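Local structure of xyloglucan-specific endo-beta-1,4-glucanase (Uncultured bacterium, 4W88) at residues R285-Y290 and D329-A334; I218-H223 and K258-K263; V47-D52 and G317-S322. The protein probably cleaves internal beta-1,4-glucosidic bonds in the backbone of the plant cell-wall polysaccharide xyloglucan, as a glycoside hydrolase of family 5. The protein carries 1 engineered substitution. All coordinates share one frame; numbering follows the deposited sequence.

Contact 1. Residues R285-Y290 and D329-A334; sequences RWIGDY and DDIVDA
Ile-287 reaches from one helix to Ile-331 and Ala-334 on the other. Its CB points toward segment 329-334, and the side chain then divides. The short branch, CG2, lies anti to the backbone N because CG1 takes the place beside it (chi1 -63°). CG2 rests on the main chain of Ala-334, with CG2 of Ile-287 3.6 Å from O of Ala-334. CG2 of Ile-287 is also 4.0 Å from CB of Ala-334. The longer branch runs through CG1 and is nearly extended (chi2 168°). This carries CD1 of Ile-287 to Ile-331 and Ala-334, three residues apart on the other helix. There CD1 of Ile-287 is 3.9 Å from CB of Ala-334 and 3.7 Å from O of Ile-331. The branch methyl of Ile-331 completes the set, its CG2 lying 4.0 Å from Ile-287 CD1. One isoleucine thus meets both residues, and the contact is apolar apart from its approach to two carbonyl oxygens. The small methyl of Ala-334 lets the backbones come close: the CA atoms of Ile-287 and Ala-334 are 6.6 Å apart.

Val-284, one turn earlier on helix 280-295, also touches Ala-334, and Ile-283 packs on Ile-331. Tyr-335 of helix 329-336 touches both Ile-287 and Trp-286. Trp-286 and Tyr-290 turn to the barrel and pack on strand 267-272. Helix 280-295, which links the seventh and eighth barrel strands, therefore lies between the barrel wall and the last helix of the chain.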
ATOM      1  N   ARG A 285       2.450  20.677  -9.863  1.00 24.47           N
ATOM      2  CA  ARG A 285       1.081  21.163  -9.834  1.00 25.63           C
ATOM      3  C   ARG A 285       0.048  20.072  -9.509  1.00 22.38           C
ATOM      4  O   ARG A 285      -0.899  20.292  -8.727  1.00 26.83           O
ATOM      5  CB  ARG A 285       0.731  21.833 -11.172  1.00 29.29           C
ATOM      6  CG  ARG A 285       1.449  23.165 -11.386  1.00 33.78           C
ATOM      7  CD  ARG A 285       0.821  23.971 -12.528  1.00 32.61           C
ATOM      8  NE  ARG A 285       1.280  23.408 -13.803  1.00 30.26           N
ATOM      9  CZ  ARG A 285       2.421  23.707 -14.413  1.00 32.29           C
ATOM     10  NH1 ARG A 285       3.254  24.576 -13.915  1.00 36.44           N
ATOM     11  NH2 ARG A 285       2.736  23.110 -15.545  1.00 31.00           N
ATOM     12  N   TRP A 286       0.243  18.889 -10.064  1.00 22.55           N
ATOM     13  CA  TRP A 286      -0.666  17.784  -9.797  1.00 26.53           C
ATOM     14  C   TRP A 286      -0.643  17.425  -8.305  1.00 25.53           C
ATOM     15  O   TRP A 286      -1.694  17.205  -7.703  1.00 23.95           O
ATOM     16  CB  TRP A 286      -0.273  16.568 -10.639  1.00 21.92           C
ATOM     17  CG  TRP A 286      -1.049  15.342 -10.289  1.00 23.17           C
ATOM     18  CD1 TRP A 286      -2.334  15.019 -10.647  1.00 24.31           C
ATOM     19  CD2 TRP A 286      -0.587  14.289  -9.455  1.00 21.96           C
ATOM     20  NE1 TRP A 286      -2.701  13.829 -10.076  1.00 21.89           N
ATOM     21  CE2 TRP A 286      -1.627  13.353  -9.345  1.00 21.39           C
ATOM     22  CE3 TRP A 286       0.612  14.056  -8.788  1.00 23.08           C
ATOM     23  CZ2 TRP A 286      -1.507  12.200  -8.548  1.00 23.43           C
ATOM     24  CZ3 TRP A 286       0.731  12.938  -8.011  1.00 21.73           C
ATOM     25  CH2 TRP A 286      -0.307  12.012  -7.906  1.00 22.10           C
ATOM     26  N   ILE A 287       0.549  17.399  -7.700  1.00 22.84           N
ATOM     27  CA  ILE A 287       0.659  17.055  -6.249  1.00 19.72           C
ATOM     28  C   ILE A 287      -0.101  18.065  -5.410  1.00 20.41           C
ATOM     29  O   ILE A 287      -0.833  17.707  -4.505  1.00 24.09           O
ATOM     30  CB  ILE A 287       2.143  16.969  -5.776  1.00 21.96           C
ATOM     31  CG1 ILE A 287       2.916  15.819  -6.517  1.00 21.81           C
ATOM     32  CG2 ILE A 287       2.286  17.008  -4.289  1.00 21.52           C
ATOM     33  CD1 ILE A 287       4.426  15.788  -6.389  1.00 23.67           C
ATOM     34  N   GLY A 288       0.026  19.341  -5.785  1.00 24.10           N
ATOM     35  CA  GLY A 288      -0.780  20.378  -5.127  1.00 26.10           C
ATOM     36  C   GLY A 288      -2.264  20.075  -5.144  1.00 30.05           C
ATOM     37  O   GLY A 288      -2.937  20.163  -4.137  1.00 26.74           O
ATOM     38  N   ASP A 289      -2.771  19.712  -6.308  1.00 24.18           N
ATOM     39  CA  ASP A 289      -4.194  19.449  -6.464  1.00 28.35           C
ATOM     40  C   ASP A 289      -4.616  18.149  -5.819  1.00 24.65           C
ATOM     41  O   ASP A 289      -5.705  18.065  -5.189  1.00 25.74           O
ATOM     42  CB  ASP A 289      -4.566  19.415  -7.975  1.00 27.52           C
ATOM     43  CG  ASP A 289      -4.673  20.799  -8.569  1.00 26.28           C
ATOM     44  OD1 ASP A 289      -4.821  21.788  -7.801  1.00 29.22           O
ATOM     45  OD2 ASP A 289      -4.630  20.912  -9.794  1.00 29.35           O
ATOM     46  N   TYR A 290      -3.751  17.155  -5.950  1.00 23.31           N
ATOM     47  CA  TYR A 290      -4.077  15.795  -5.478  1.00 23.85           C
ATOM     48  C   TYR A 290      -3.894  15.681  -3.945  1.00 23.33           C
ATOM     49  O   TYR A 290      -4.841  15.368  -3.202  1.00 22.80           O
ATOM     50  CB  TYR A 290      -3.232  14.789  -6.221  1.00 23.97           C
ATOM     51  CG  TYR A 290      -3.511  13.409  -5.703  1.00 26.62           C
ATOM     52  CD1 TYR A 290      -4.521  12.634  -6.205  1.00 24.56           C
ATOM     53  CD2 TYR A 290      -2.747  12.916  -4.680  1.00 26.37           C
ATOM     54  CE1 TYR A 290      -4.827  11.386  -5.647  1.00 30.18           C
ATOM     55  CE2 TYR A 290      -2.988  11.708  -4.134  1.00 23.78           C
ATOM     56  CZ  TYR A 290      -4.014  10.903  -4.556  1.00 23.37           C
ATOM     57  OH  TYR A 290      -4.231   9.671  -3.965  1.00 32.12           O
ATOM     58  N   ASP A 329      14.464  16.789  -6.969  1.00 25.44           N
ATOM     59  CA  ASP A 329      14.211  17.390  -5.665  1.00 23.91           C
ATOM     60  C   ASP A 329      12.977  18.293  -5.688  1.00 26.72           C
ATOM     61  O   ASP A 329      12.335  18.492  -4.657  1.00 24.32           O
ATOM     62  CB  ASP A 329      15.408  18.222  -5.192  1.00 28.17           C
ATOM     63  CG  ASP A 329      16.483  17.393  -4.561  1.00 28.91           C
ATOM     64  OD1 ASP A 329      16.196  16.525  -3.732  1.00 30.98           O
ATOM     65  OD2 ASP A 329      17.614  17.616  -4.959  1.00 35.16           O
ATOM     66  N   ASP A 330      12.601  18.819  -6.859  1.00 24.65           N
ATOM     67  CA  ASP A 330      11.374  19.649  -6.929  1.00 25.65           C
ATOM     68  C   ASP A 330      10.085  18.835  -6.691  1.00 23.77           C
ATOM     69  O   ASP A 330       9.163  19.261  -5.978  1.00 22.27           O
ATOM     70  CB  ASP A 330      11.287  20.346  -8.279  1.00 24.68           C
ATOM     71  CG  ASP A 330      12.267  21.497  -8.435  1.00 36.14           C
ATOM     72  OD1 ASP A 330      12.937  21.905  -7.485  1.00 33.21           O
ATOM     73  OD2 ASP A 330      12.309  22.050  -9.515  1.00 39.12           O
ATOM     74  N   ILE A 331       9.998  17.661  -7.333  1.00 26.20           N
ATOM     75  CA  ILE A 331       8.897  16.736  -7.060  1.00 22.98           C
ATOM     76  C   ILE A 331       8.838  16.324  -5.594  1.00 20.94           C
ATOM     77  O   ILE A 331       7.776  16.386  -4.924  1.00 21.48           O
ATOM     78  CB  ILE A 331       8.963  15.492  -7.979  1.00 20.95           C
ATOM     79  CG1 ILE A 331       8.711  15.926  -9.439  1.00 24.58           C
ATOM     80  CG2 ILE A 331       7.959  14.420  -7.567  1.00 22.95           C
ATOM     81  CD1 ILE A 331       8.847  14.857 -10.489  1.00 26.45           C
ATOM     82  N   VAL A 332       9.990  15.967  -5.067  1.00 21.77           N
ATOM     83  CA  VAL A 332      10.063  15.508  -3.678  1.00 21.50           C
ATOM     84  C   VAL A 332       9.652  16.585  -2.688  1.00 19.31           C
ATOM     85  O   VAL A 332       8.875  16.304  -1.752  1.00 20.46           O
ATOM     86  CB  VAL A 332      11.396  14.841  -3.389  1.00 19.30           C
ATOM     87  CG1 VAL A 332      11.553  14.493  -1.908  1.00 22.21           C
ATOM     88  CG2 VAL A 332      11.508  13.588  -4.215  1.00 21.69           C
ATOM     89  N   ASP A 333      10.130  17.831  -2.938  1.00 24.57           N
ATOM     90  CA  ASP A 333       9.799  18.952  -2.077  1.00 24.30           C
ATOM     91  C   ASP A 333       8.241  19.115  -2.044  1.00 23.23           C
ATOM     92  O   ASP A 333       7.635  19.377  -0.997  1.00 25.18           O
ATOM     93  CB  ASP A 333      10.370  20.237  -2.655  1.00 25.28           C
ATOM     94  CG  ASP A 333      11.860  20.463  -2.389  1.00 27.18           C
ATOM     95  OD1 ASP A 333      12.491  19.703  -1.661  1.00 27.73           O
ATOM     96  OD2 ASP A 333      12.444  21.402  -3.003  1.00 29.20           O
ATOM     97  N   ALA A 334       7.594  19.004  -3.222  1.00 23.37           N
ATOM     98  CA  ALA A 334       6.140  19.202  -3.256  1.00 23.14           C
ATOM     99  C   ALA A 334       5.390  18.173  -2.375  1.00 20.61           C
ATOM    100  O   ALA A 334       4.381  18.443  -1.702  1.00 22.15           O
ATOM    101  CB  ALA A 334       5.664  19.105  -4.687  1.00 23.93           C
TER

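Contact 2. Residues I218-H223 and K258-K263; sequences IAVALH and KYLIDK
Val-220 and Leu-260 meet with their side chains crossing at about a right angle. Both CB atoms point toward the opposite segment. The methyls pair off. CG1 of Val-220 is 3.9 Å from CD1 of Leu-260, while CG2 of Val-220 is 4.1 Å from CD2 of Leu-260. Each end methyl of the leucine has a methyl of the valine as a near neighbour, and CD1 of Leu-260 also lies 4.2 Å from CB of Val-220. In Val-220, CG1 is anti to the backbone N (chi1 179°), which sets CG1 against CD1 and CG2 against CD2 of Leu-260. Leu-222, two residues along the same strand face, adds a looser touch: its CD1 is 4.3 Å from CD1 of Leu-260. That methyl of the leucine therefore meets both Val-220 and Leu-222. The chemistry is purely apolar, and all three residues are buried.

Leu-260 sits where helix 246-261 widens into a pi-type turn. Its carbonyl O accepts a weak bond of 3.1 Å from N of Lys-263.

Strand 218-223 is the sixth of the barrel. Its main chain bonds to Leu-193 and Ile-195 along one edge and to Pro-266 and Val-268 along the other. Helix 246-261 covers its outer face and leads into strand 267-272, a right-handed beta-alpha-beta crossover in the usual TIM-barrel manner. Leu-260 also touches Val-267 of that next strand and Leu-207 of helix 204-208, so it lies between the sheet and helix 204-208.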
ATOM      1  N   ILE A 218      -9.453  -0.362  12.755  1.00 22.90           N
ATOM      2  CA  ILE A 218      -9.219  -0.606  11.361  1.00 21.10           C
ATOM      3  C   ILE A 218      -9.166   0.672  10.561  1.00 18.52           C
ATOM      4  O   ILE A 218      -9.613   1.759  10.993  1.00 19.34           O
ATOM      5  CB  ILE A 218     -10.241  -1.594  10.771  1.00 19.52           C
ATOM      6  CG1 ILE A 218     -11.653  -1.011  10.736  1.00 23.44           C
ATOM      7  CG2 ILE A 218     -10.193  -2.887  11.515  1.00 22.60           C
ATOM      8  CD1 ILE A 218     -11.944  -0.116   9.534  1.00 29.70           C
ATOM      9  N   ALA A 219      -8.605   0.546   9.362  1.00 18.47           N
ATOM     10  CA  ALA A 219      -8.683   1.610   8.343  1.00 18.80           C
ATOM     11  C   ALA A 219      -8.907   0.926   6.996  1.00 20.81           C
ATOM     12  O   ALA A 219      -8.647  -0.264   6.851  1.00 20.81           O
ATOM     13  CB  ALA A 219      -7.384   2.470   8.306  1.00 18.99           C
ATOM     14  N   VAL A 220      -9.352   1.723   6.041  1.00 17.95           N
ATOM     15  CA  VAL A 220      -9.598   1.291   4.680  1.00 16.49           C
ATOM     16  C   VAL A 220      -8.542   1.924   3.714  1.00 18.19           C
ATOM     17  O   VAL A 220      -8.366   3.147   3.710  1.00 20.27           O
ATOM     18  CB  VAL A 220     -10.998   1.630   4.194  1.00 20.01           C
ATOM     19  CG1 VAL A 220     -11.168   1.170   2.736  1.00 22.69           C
ATOM     20  CG2 VAL A 220     -12.035   0.981   5.122  1.00 22.69           C
ATOM     21  N   ALA A 221      -7.837   1.055   2.984  1.00 17.50           N
ATOM     22  CA  ALA A 221      -6.830   1.413   2.033  1.00 17.12           C
ATOM     23  C   ALA A 221      -7.454   1.419   0.617  1.00 18.43           C
ATOM     24  O   ALA A 221      -8.255   0.518   0.224  1.00 17.33           O
ATOM     25  CB  ALA A 221      -5.672   0.434   2.078  1.00 19.81           C
ATOM     26  N   LEU A 222      -7.062   2.465  -0.097  1.00 17.34           N
ATOM     27  CA  LEU A 222      -7.347   2.664  -1.523  1.00 16.32           C
ATOM     28  C   LEU A 222      -6.094   3.022  -2.260  1.00 17.08           C
ATOM     29  O   LEU A 222      -5.194   3.579  -1.687  1.00 17.70           O
ATOM     30  CB  LEU A 222      -8.446   3.758  -1.701  1.00 19.60           C
ATOM     31  CG  LEU A 222      -9.714   3.446  -0.944  1.00 19.15           C
ATOM     32  CD1 LEU A 222     -10.557   4.676  -0.929  1.00 20.59           C
ATOM     33  CD2 LEU A 222     -10.503   2.239  -1.534  1.00 22.31           C
ATOM     34  N   HIS A 223      -6.080   2.788  -3.582  1.00 17.68           N
ATOM     35  CA  HIS A 223      -5.025   3.271  -4.426  1.00 18.56           C
ATOM     36  C   HIS A 223      -5.639   4.188  -5.466  1.00 18.64           C
ATOM     37  O   HIS A 223      -6.558   3.796  -6.154  1.00 21.50           O
ATOM     38  CB  HIS A 223      -4.292   2.156  -5.143  1.00 18.93           C
ATOM     39  CG  HIS A 223      -3.532   1.245  -4.247  1.00 17.37           C
ATOM     40  ND1 HIS A 223      -2.937   0.059  -4.678  1.00 18.51           N
ATOM     41  CD2 HIS A 223      -3.216   1.367  -2.940  1.00 17.49           C
ATOM     42  CE1 HIS A 223      -2.323  -0.493  -3.657  1.00 17.35           C
ATOM     43  NE2 HIS A 223      -2.465   0.288  -2.610  1.00 15.79           N
ATOM     44  N   LYS A 258     -18.278  10.293   0.812  1.00 30.62           N
ATOM     45  CA  LYS A 258     -19.643   9.823   1.023  1.00 32.66           C
ATOM     46  C   LYS A 258     -19.636   8.504   1.780  1.00 33.49           C
ATOM     47  O   LYS A 258     -20.406   8.282   2.723  1.00 30.06           O
ATOM     48  CB  LYS A 258     -20.287   9.596  -0.344  1.00 35.92           C
ATOM     49  CG  LYS A 258     -21.792   9.443  -0.429  1.00 46.85           C
ATOM     50  CD  LYS A 258     -22.144   9.767  -1.881  1.00 61.57           C
ATOM     51  CE  LYS A 258     -23.613   9.991  -2.111  1.00 69.93           C
ATOM     52  NZ  LYS A 258     -24.261   8.675  -2.324  1.00 61.71           N
ATOM     53  N   TYR A 259     -18.806   7.583   1.361  1.00 32.29           N
ATOM     54  CA  TYR A 259     -18.929   6.217   1.898  1.00 29.51           C
ATOM     55  C   TYR A 259     -18.032   5.902   3.083  1.00 33.76           C
ATOM     56  O   TYR A 259     -18.297   4.947   3.792  1.00 31.66           O
ATOM     57  CB  TYR A 259     -18.664   5.226   0.778  1.00 26.82           C
ATOM     58  CG  TYR A 259     -19.788   5.127  -0.226  1.00 33.00           C
ATOM     59  CD1 TYR A 259     -20.849   4.259   0.001  1.00 34.27           C
ATOM     60  CD2 TYR A 259     -19.813   5.900  -1.376  1.00 32.37           C
ATOM     61  CE1 TYR A 259     -21.891   4.167  -0.892  1.00 42.78           C
ATOM     62  CE2 TYR A 259     -20.884   5.818  -2.268  1.00 41.67           C
ATOM     63  CZ  TYR A 259     -21.898   4.939  -2.003  1.00 42.06           C
ATOM     64  OH  TYR A 259     -22.962   4.784  -2.817  1.00 45.28           O
ATOM     65  N   LEU A 260     -16.983   6.709   3.292  1.00 25.36           N
ATOM     66  CA  LEU A 260     -15.977   6.413   4.311  1.00 23.53           C
ATOM     67  C   LEU A 260     -15.739   7.606   5.236  1.00 27.39           C
ATOM     68  O   LEU A 260     -16.059   7.554   6.419  1.00 30.39           O
ATOM     69  CB  LEU A 260     -14.653   5.879   3.643  1.00 26.55           C
ATOM     70  CG  LEU A 260     -14.785   4.549   2.907  1.00 26.62           C
ATOM     71  CD1 LEU A 260     -13.532   4.195   2.079  1.00 30.64           C
ATOM     72  CD2 LEU A 260     -15.068   3.433   3.853  1.00 33.81           C
ATOM     73  N   ILE A 261     -15.207   8.695   4.704  1.00 26.70           N
ATOM     74  CA  ILE A 261     -14.713   9.762   5.581  1.00 29.69           C
ATOM     75  C   ILE A 261     -15.879  10.338   6.346  1.00 28.09           C
ATOM     76  O   ILE A 261     -15.775  10.593   7.563  1.00 32.64           O
ATOM     77  CB  ILE A 261     -13.999  10.862   4.783  1.00 29.61           C
ATOM     78  CG1 ILE A 261     -12.737  10.300   4.123  1.00 30.32           C
ATOM     79  CG2 ILE A 261     -13.691  12.071   5.657  1.00 32.86           C
ATOM     80  CD1 ILE A 261     -12.167  11.183   3.043  1.00 35.00           C
ATOM     81  N   ASP A 262     -16.987  10.593   5.659  1.00 31.10           N
ATOM     82  CA  ASP A 262     -18.139  11.258   6.340  1.00 35.74           C
ATOM     83  C   ASP A 262     -18.983  10.314   7.225  1.00 37.59           C
ATOM     84  O   ASP A 262     -19.863  10.715   7.928  1.00123.39           O
ATOM     85  CB  ASP A 262     -18.997  11.982   5.339  1.00 35.86           C
ATOM     86  CG  ASP A 262     -18.299  13.194   4.688  1.00 37.91           C
ATOM     87  OD1 ASP A 262     -17.226  13.715   5.160  1.00 42.72           O
ATOM     88  OD2 ASP A 262     -18.848  13.635   3.673  1.00 54.56           O
ATOM     89  N   LYS A 263     -18.630   9.043   7.166  1.00 40.05           N
ATOM     90  CA  LYS A 263     -19.122   8.113   8.101  1.00 35.62           C
ATOM     91  C   LYS A 263     -18.142   7.839   9.220  1.00 30.09           C
ATOM     92  O   LYS A 263     -18.383   6.952  10.055  1.00 35.36           O
ATOM     93  CB  LYS A 263     -19.429   6.793   7.399  1.00 29.00           C
ATOM     94  CG  LYS A 263     -20.486   6.824   6.304  1.00 35.22           C
ATOM     95  CD  LYS A 263     -20.783   5.347   6.013  1.00 45.07           C
ATOM     96  CE  LYS A 263     -21.747   5.108   4.881  1.00 53.07           C
ATOM     97  NZ  LYS A 263     -23.063   5.736   5.168  1.00 77.00           N
TER

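Contact 3. Residues V47-D52 and G317-S322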
ATOM      1  N   VAL A  47      16.670   3.718   4.346  1.00 16.36           N
ATOM      2  CA  VAL A  47      15.488   4.041   5.130  1.00 16.89           C
ATOM      3  C   VAL A  47      15.685   5.389   5.832  1.00 15.79           C
ATOM      4  O   VAL A  47      14.756   6.225   5.862  1.00 18.94           O
ATOM      5  CB  VAL A  47      15.120   2.866   6.072  1.00 17.41           C
ATOM      6  CG1 VAL A  47      14.022   3.230   7.051  1.00 18.46           C
ATOM      7  CG2 VAL A  47      14.714   1.634   5.253  1.00 17.02           C
ATOM      8  N   ASP A  48      16.868   5.612   6.414  1.00 17.08           N
ATOM      9  CA  ASP A  48      17.189   6.903   7.033  1.00 19.18           C
ATOM     10  C   ASP A  48      16.961   8.076   6.101  1.00 19.17           C
ATOM     11  O   ASP A  48      16.431   9.129   6.453  1.00 19.02           O
ATOM     12  CB  ASP A  48      18.644   7.002   7.490  1.00 21.08           C
ATOM     13  CG  ASP A  48      19.065   6.075   8.575  1.00 17.59           C
ATOM     14  OD1 ASP A  48      18.237   5.461   9.301  1.00 20.87           O
ATOM     15  OD2 ASP A  48      20.345   5.947   8.672  1.00 19.20           O
ATOM     16  N   THR A  49      17.365   7.899   4.854  1.00 18.19           N
ATOM     17  CA  THR A  49      17.335   8.983   3.882  1.00 20.25           C
ATOM     18  C   THR A  49      15.897   9.368   3.573  1.00 18.10           C
ATOM     19  O   THR A  49      15.554  10.561   3.434  1.00 18.35           O
ATOM     20  CB  THR A  49      18.080   8.548   2.588  1.00 17.89           C
ATOM     21  OG1 THR A  49      19.411   8.145   2.903  1.00 20.54           O
ATOM     22  CG2 THR A  49      18.128   9.619   1.554  1.00 24.24           C
ATOM     23  N   VAL A  50      15.053   8.343   3.433  1.00 19.05           N
ATOM     24  CA  VAL A  50      13.601   8.556   3.275  1.00 18.01           C
ATOM     25  C   VAL A  50      13.023   9.394   4.447  1.00 16.57           C
ATOM     26  O   VAL A  50      12.387  10.433   4.238  1.00 18.57           O
ATOM     27  CB  VAL A  50      12.874   7.178   3.140  1.00 16.67           C
ATOM     28  CG1 VAL A  50      11.358   7.320   3.165  1.00 17.39           C
ATOM     29  CG2 VAL A  50      13.325   6.484   1.834  1.00 20.46           C
ATOM     30  N   ASN A  51      13.256   8.909   5.661  1.00 18.43           N
ATOM     31  CA  ASN A  51      12.803   9.552   6.865  1.00 16.95           C
ATOM     32  C   ASN A  51      13.304  11.018   6.951  1.00 17.05           C
ATOM     33  O   ASN A  51      12.556  11.968   7.262  1.00 18.82           O
ATOM     34  CB  ASN A  51      13.261   8.801   8.121  1.00 20.43           C
ATOM     35  CG  ASN A  51      12.610   9.338   9.378  1.00 16.99           C
ATOM     36  OD1 ASN A  51      11.355   9.463   9.486  1.00 19.85           O
ATOM     37  ND2 ASN A  51      13.454   9.640  10.357  1.00 23.96           N
ATOM     38  N   ASP A  52      14.582  11.191   6.677  1.00 18.20           N
ATOM     39  CA  ASP A  52      15.201  12.513   6.853  1.00 18.41           C
ATOM     40  C   ASP A  52      14.611  13.567   5.923  1.00 20.64           C
ATOM     41  O   ASP A  52      14.602  14.790   6.245  1.00 21.40           O
ATOM     42  CB  ASP A  52      16.704  12.415   6.617  1.00 20.19           C
ATOM     43  CG  ASP A  52      17.460  11.658   7.722  1.00 22.73           C
ATOM     44  OD1 ASP A  52      16.956  11.501   8.873  1.00 27.74           O
ATOM     45  OD2 ASP A  52      18.647  11.290   7.392  1.00 29.00           O
ATOM     46  N   GLY A 317      10.360   6.319  -9.701  1.00 18.94           N
ATOM     47  CA  GLY A 317      11.456   6.521  -8.833  1.00 19.62           C
ATOM     48  C   GLY A 317      11.613   7.959  -8.284  1.00 17.86           C
ATOM     49  O   GLY A 317      11.506   8.945  -9.040  1.00 20.00           O
ATOM     50  N   LEU A 318      11.904   8.046  -6.986  1.00 19.98           N
ATOM     51  CA  LEU A 318      12.178   9.336  -6.328  1.00 18.82           C
ATOM     52  C   LEU A 318      13.526   9.355  -5.647  1.00 20.82           C
ATOM     53  O   LEU A 318      14.282  10.329  -5.806  1.00 21.36           O
ATOM     54  CB  LEU A 318      11.077   9.783  -5.381  1.00 19.44           C
ATOM     55  CG  LEU A 318       9.684   9.865  -5.958  1.00 21.34           C
ATOM     56  CD1 LEU A 318       8.611  10.100  -4.878  1.00 28.32           C
ATOM     57  CD2 LEU A 318       9.638  11.027  -6.951  1.00 25.54           C
ATOM     58  N   LEU A 319      13.787   8.301  -4.880  1.00 20.03           N
ATOM     59  CA  LEU A 319      15.072   8.111  -4.217  1.00 18.14           C
ATOM     60  C   LEU A 319      16.021   7.270  -5.075  1.00 21.02           C
ATOM     61  O   LEU A 319      15.741   6.126  -5.367  1.00 20.39           O
ATOM     62  CB  LEU A 319      14.903   7.520  -2.839  1.00 18.97           C
ATOM     63  CG  LEU A 319      16.224   7.192  -2.112  1.00 21.07           C
ATOM     64  CD1 LEU A 319      17.041   8.517  -1.926  1.00 22.32           C
ATOM     65  CD2 LEU A 319      15.945   6.449  -0.805  1.00 22.81           C
ATOM     66  N   ASN A 320      17.155   7.856  -5.464  1.00 20.65           N
ATOM     67  CA  ASN A 320      18.232   7.088  -6.095  1.00 22.02           C
ATOM     68  C   ASN A 320      18.947   6.326  -4.977  1.00 21.30           C
ATOM     69  O   ASN A 320      19.781   6.893  -4.239  1.00 22.22           O
ATOM     70  CB  ASN A 320      19.192   7.958  -6.899  1.00 23.13           C
ATOM     71  CG  ASN A 320      20.254   7.136  -7.592  1.00 26.65           C
ATOM     72  OD1 ASN A 320      20.586   6.014  -7.165  1.00 29.39           O
ATOM     73  ND2 ASN A 320      20.820   7.688  -8.633  1.00 28.90           N
ATOM     74  N   ARG A 321      18.553   5.072  -4.791  1.00 20.72           N
ATOM     75  CA  ARG A 321      18.960   4.373  -3.566  1.00 20.13           C
ATOM     76  C   ARG A 321      20.478   4.119  -3.495  1.00 20.94           C
ATOM     77  O   ARG A 321      21.064   4.160  -2.397  1.00 24.85           O
ATOM     78  CB  ARG A 321      18.211   3.060  -3.479  1.00 21.37           C
ATOM     79  CG  ARG A 321      16.717   3.185  -3.355  1.00 19.22           C
ATOM     80  CD  ARG A 321      16.042   1.858  -3.207  1.00 19.48           C
ATOM     81  NE  ARG A 321      14.613   2.009  -3.438  1.00 17.77           N
ATOM     82  CZ  ARG A 321      13.796   0.970  -3.508  1.00 19.13           C
ATOM     83  NH1 ARG A 321      14.280  -0.236  -3.240  1.00 16.55           N
ATOM     84  NH2 ARG A 321      12.553   1.102  -3.912  1.00 19.37           N
ATOM     85  N   SER A 322      21.102   3.964  -4.658  1.00 24.90           N
ATOM     86  CA  SER A 322      22.546   3.683  -4.661  1.00 30.68           C
ATOM     87  C   SER A 322      23.373   4.897  -4.308  1.00 24.43           C
ATOM     88  O   SER A 322      24.472   4.726  -3.813  1.00 28.92           O
ATOM     89  CB  SER A 322      23.034   3.125  -5.987  1.00 32.32           C
ATOM     90  OG  SER A 322      22.459   1.864  -6.173  1.00 43.21           O
TER
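Leu-319 spreads its two end methyls over neighbouring residues of helix 44-53, Thr-49 and Val-50. CD1 of Leu-319 packs on CG2 of Thr-49 at 3.8 Å. CD2 of Leu-319 packs on CG2 of Val-50 at 3.7 Å. Each methyl thus has its own partner, and both pairs of side chains approach at a slant. The CB of Leu-319 points toward the helix, and its CG stands anti to the backbone N (chi1 176°), which carries the fork across to it.

Thr-49 shows a divided character. Its OG1 sits beside the backbone N (chi1 -56°), which leaves CG2 anti to it and facing the leucine. The hydroxyl turns back to its own helix, where OG1 bonds to the carbonyl O of Glu-45, one turn earlier. The polar end is therefore satisfied within the helix, and the apolar end does the packing. In Val-50 it is CG2 that touches the leucine. Val-50 also packs on Trp-16 of the first barrel strand, while Trp-326 touches both Thr-49 and Leu-319.

Polar bonds hold segment 317-322 as well. Asp-305, at the end of the eighth barrel strand, accepts the N-H of Leu-319 through OD2, and Arg-321 reaches Thr-21 and Gly-19, just beyond the first strand. Asn-320 OD1 takes a weak bond of 3.3 Å from Ser-322 N, a loosely formed Asx turn.

Strand 319-320 pairs with strand 325-326 in a short antiparallel hairpin. The contact lays this hairpin against the helix between the first and second strands of the TIM barrel, close to where the first and eighth strands close the ring.

All three contacts are apolar and largely buried, and all belong to one TIM barrel and the elements packed round it. Contact 2 is the one that includes a barrel strand; it binds that strand to helix 246-261, on the crossover to the next strand. Contact 1 joins two helices on the outside. Contact 3 joins a helix to a hairpin. Contacts 1 and 3 share a neighbourhood, with centres about 17 Å apart: Leu-318 of 317-322 packs on Ile-331 and Val-332 of 329-334. Contact 2 lies across the chain's centre from contact 3. Its side chains meet carbon to carbon, whereas contact 1 also brings methyls against backbone carbonyls and contact 3 uses a threonine.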